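PDB 2ZYO: solute-binding protein from Thermoactinomyces vulgaris, which binds cyclodextrins and linear maltodextrins such as maltotetraose, and probably hands them to a membrane transporter for sugar uptake. Local coordinates for residues N172-T177 and Q276-V281. Numbering follows the deposited sequence.
Sequences NNFYYT and QTFIGV. With GLC (alpha-D-glucopyranose), chain B; GLC (alpha-D-glucopyranose), chain C.
Phe-278 points its side chain at the start of helix 174-183 and meets two aromatic residues there. Its ring turns an edge toward the face of Phe-174 in an offset edge-to-face pair, centroids 5.9 Å apart and planes at 78°. Phe-174 CE2 is the atom that touches, 4.0 Å from Phe-278 CZ. Farther back along the same edge, CD2 of Phe-278 lies 4.0 Å from CD1 of Tyr-175, the two side chains running in opposite directions.

No direct hydrogen bond joins the two segments; one water bridges their backbones, and a second ties Phe-278 O, more loosely, to the hydroxyl of Tyr-175. The first donates to Tyr-175 O at 2.7 Å and accepts from Phe-278 N, while the second donates to Phe-278 O and makes a weak bond with Tyr-175 OH.

Tyr-175 also faces the sugar, with Asn-173 beside it. Tyr-175 lays one ring face against the chain B glucose, whose C4 sits 3.9 Å above the ring plane, over its centre, a placement set by chi1 of 176°, which turns CG away from the backbone N. Asn-173 is the N-cap: OD1 accepts from Tyr-175 N at 3.0 Å, the donor tilted 29° from the carbonyl plane, and also from O6 of the chain C glucose, while ND2 donates to O6 of the chain B glucose and to Glu-170. A leucine at Asn-173 would probably leave Tyr-175 N without its cap and both O6 hydroxyls without these partners.

The contact thus joins the N-terminus of helix 174-183 to the first residue of strand 278-287, adjoining the glycan pocket of this solute-binding-family protein. That strand runs antiparallel to strand 120-136, through a backbone hydrogen bond between Gly-280 and Glu-129, whose carboxylate also binds the sugar, while helix 360-371 packs against Phe-174 and Tyr-175.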
loop_
_atom_site.group_PDB
_atom_site.type_symbol
_atom_site.label_atom_id
_atom_site.label_comp_id
_atom_site.label_asym_id
_atom_site.label_seq_id
_atom_site.Cartn_x
_atom_site.Cartn_y
_atom_site.Cartn_z
ATOM N N ASN A 172 3.427 -15.330 -7.477
ATOM C CA ASN A 172 2.222 -15.518 -8.284
ATOM C C ASN A 172 1.169 -14.439 -8.011
ATOM O O ASN A 172 -0.002 -14.587 -8.368
ATOM C CB ASN A 172 1.643 -16.924 -8.072
ATOM C CG ASN A 172 1.319 -17.220 -6.611
ATOM O OD1 ASN A 172 1.543 -16.394 -5.723
ATOM N ND2 ASN A 172 0.783 -18.410 -6.359
ATOM N N ASN A 173 1.610 -13.355 -7.379
ATOM C CA ASN A 173 0.738 -12.253 -6.987
ATOM C C ASN A 173 1.316 -10.947 -7.519
ATOM O O ASN A 173 2.417 -10.551 -7.134
ATOM C CB ASN A 173 0.615 -12.216 -5.457
ATOM C CG ASN A 173 -0.417 -11.209 -4.958
ATOM O OD1 ASN A 173 -0.690 -10.191 -5.596
ATOM N ND2 ASN A 173 -0.979 -11.487 -3.785
ATOM N N PHE A 174 0.569 -10.297 -8.411
ATOM C CA PHE A 174 1.015 -9.073 -9.090
ATOM C C PHE A 174 1.360 -7.930 -8.136
ATOM O O PHE A 174 2.220 -7.100 -8.444
ATOM C CB PHE A 174 -0.038 -8.627 -10.110
ATOM C CG PHE A 174 0.341 -7.399 -10.899
ATOM C CD1 PHE A 174 1.441 -7.405 -11.753
ATOM C CD2 PHE A 174 -0.427 -6.240 -10.806
ATOM C CE1 PHE A 174 1.780 -6.273 -12.491
ATOM C CE2 PHE A 174 -0.096 -5.104 -11.543
ATOM C CZ PHE A 174 1.009 -5.121 -12.386
ATOM N N TYR A 175 0.698 -7.880 -6.981
ATOM C CA TYR A 175 1.049 -6.878 -5.980
ATOM C C TYR A 175 2.538 -6.969 -5.619
ATOM O O TYR A 175 3.216 -5.948 -5.460
ATOM C CB TYR A 175 0.179 -6.998 -4.716
ATOM C CG TYR A 175 0.621 -6.018 -3.654
ATOM C CD1 TYR A 175 0.196 -4.691 -3.688
ATOM C CD2 TYR A 175 1.509 -6.403 -2.649
ATOM C CE1 TYR A 175 0.626 -3.775 -2.734
ATOM C CE2 TYR A 175 1.946 -5.496 -1.690
ATOM C CZ TYR A 175 1.502 -4.184 -1.742
ATOM O OH TYR A 175 1.938 -3.285 -0.798
ATOM N N TYR A 176 3.035 -8.198 -5.503
ATOM C CA TYR A 176 4.409 -8.449 -5.085
ATOM C C TYR A 176 5.396 -8.387 -6.246
ATOM O O TYR A 176 6.523 -7.913 -6.085
ATOM C CB TYR A 176 4.507 -9.798 -4.362
ATOM C CG TYR A 176 3.775 -9.810 -3.038
ATOM C CD1 TYR A 176 4.437 -9.491 -1.853
ATOM C CD2 TYR A 176 2.414 -10.120 -2.970
ATOM C CE1 TYR A 176 3.768 -9.487 -0.633
ATOM C CE2 TYR A 176 1.735 -10.115 -1.752
ATOM C CZ TYR A 176 2.421 -9.802 -0.588
ATOM O OH TYR A 176 1.764 -9.797 0.622
ATOM N N THR A 177 4.959 -8.848 -7.416
ATOM C CA THR A 177 5.832 -8.933 -8.584
ATOM C C THR A 177 5.869 -7.645 -9.397
ATOM O O THR A 177 6.595 -7.561 -10.388
ATOM C CB THR A 177 5.410 -10.076 -9.519
ATOM O OG1 THR A 177 4.090 -9.818 -10.008
ATOM C CG2 THR A 177 5.433 -11.402 -8.788
ATOM N N GLN A 276 11.077 -0.404 -8.198
ATOM C CA GLN A 276 9.849 0.366 -8.040
ATOM C C GLN A 276 8.730 -0.543 -7.569
ATOM O O GLN A 276 8.252 -1.398 -8.317
ATOM C CB GLN A 276 9.445 1.028 -9.355
ATOM C CG GLN A 276 10.438 2.021 -9.908
ATOM C CD GLN A 276 9.998 2.575 -11.246
ATOM O OE1 GLN A 276 9.069 3.385 -11.322
ATOM N NE2 GLN A 276 10.661 2.139 -12.314
ATOM N N THR A 277 8.315 -0.345 -6.325
ATOM C CA THR A 277 7.234 -1.121 -5.737
ATOM C C THR A 277 5.959 -0.291 -5.704
ATOM O O THR A 277 5.997 0.930 -5.869
ATOM C CB THR A 277 7.582 -1.537 -4.299
ATOM O OG1 THR A 277 8.001 -0.382 -3.560
ATOM C CG2 THR A 277 8.703 -2.557 -4.294
ATOM N N PHE A 278 4.828 -0.959 -5.504
ATOM C CA PHE A 278 3.599 -0.260 -5.165
ATOM C C PHE A 278 3.733 0.315 -3.761
ATOM O O PHE A 278 4.346 -0.297 -2.883
ATOM C CB PHE A 278 2.402 -1.211 -5.188
ATOM C CG PHE A 278 1.852 -1.490 -6.559
ATOM C CD1 PHE A 278 1.647 -0.460 -7.477
ATOM C CD2 PHE A 278 1.489 -2.786 -6.916
ATOM C CE1 PHE A 278 1.115 -0.725 -8.739
ATOM C CE2 PHE A 278 0.956 -3.058 -8.174
ATOM C CZ PHE A 278 0.766 -2.027 -9.084
ATOM N N ILE A 279 3.168 1.499 -3.551
ATOM C CA ILE A 279 2.973 1.998 -2.196
ATOM C C ILE A 279 1.477 2.116 -1.907
ATOM O O ILE A 279 0.682 2.401 -2.805
ATOM C CB ILE A 279 3.714 3.337 -1.923
ATOM C CG1 ILE A 279 3.231 4.443 -2.865
ATOM C CG2 ILE A 279 5.230 3.144 -2.035
ATOM C CD1 ILE A 279 3.383 5.844 -2.304
ATOM N N GLY A 280 1.106 1.850 -0.658
ATOM C CA GLY A 280 -0.264 2.030 -0.197
ATOM C C GLY A 280 -0.277 3.115 0.857
ATOM O O GLY A 280 0.548 3.107 1.770
ATOM N N VAL A 281 -1.204 4.059 0.717
ATOM C CA VAL A 281 -1.314 5.176 1.649
ATOM C C VAL A 281 -2.667 5.131 2.352
ATOM O O VAL A 281 -3.703 5.001 1.701
ATOM C CB VAL A 281 -1.130 6.543 0.930
ATOM C CG1 VAL A 281 -1.341 7.706 1.897
ATOM C CG2 VAL A 281 0.250 6.633 0.285
HETATM C C1 GLC B . -0.832 -6.563 1.705
HETATM C C2 GLC B . -1.442 -5.197 1.298
HETATM C C3 GLC B . -2.572 -5.327 0.255
HETATM C C4 GLC B . -2.198 -6.300 -0.863
HETATM C C5 GLC B . -1.713 -7.617 -0.262
HETATM C C6 GLC B . -1.314 -8.644 -1.311
HETATM O O1 GLC B . -1.674 -7.270 2.546
HETATM O O2 GLC B . -1.932 -4.516 2.451
HETATM O O3 GLC B . -2.839 -4.053 -0.315
HETATM O O4 GLC B . -3.349 -6.541 -1.693
HETATM O O5 GLC B . -0.551 -7.373 0.554
HETATM O O6 GLC B . -2.345 -9.597 -1.524
HETATM C C1 GLC C . -3.315 -5.937 -2.956
HETATM C C2 GLC C . -4.607 -5.152 -3.191
HETATM C C3 GLC C . -5.785 -6.114 -3.317
HETATM C C4 GLC C . -5.514 -7.140 -4.420
HETATM C C5 GLC C . -4.181 -7.849 -4.157
HETATM C C6 GLC C . -3.785 -8.784 -5.282
HETATM O O2 GLC C . -4.829 -4.265 -2.106
HETATM O O3 GLC C . -6.968 -5.388 -3.612
HETATM O O4 GLC C . -6.565 -8.095 -4.456
HETATM O O5 GLC C . -3.115 -6.882 -4.007
HETATM O O6 GLC C . -3.610 -10.109 -4.807
HETATM O O HOH W 1 4.680 -3.789 -4.737
HETATM O O HOH W 2 4.571 -2.780 -2.161
#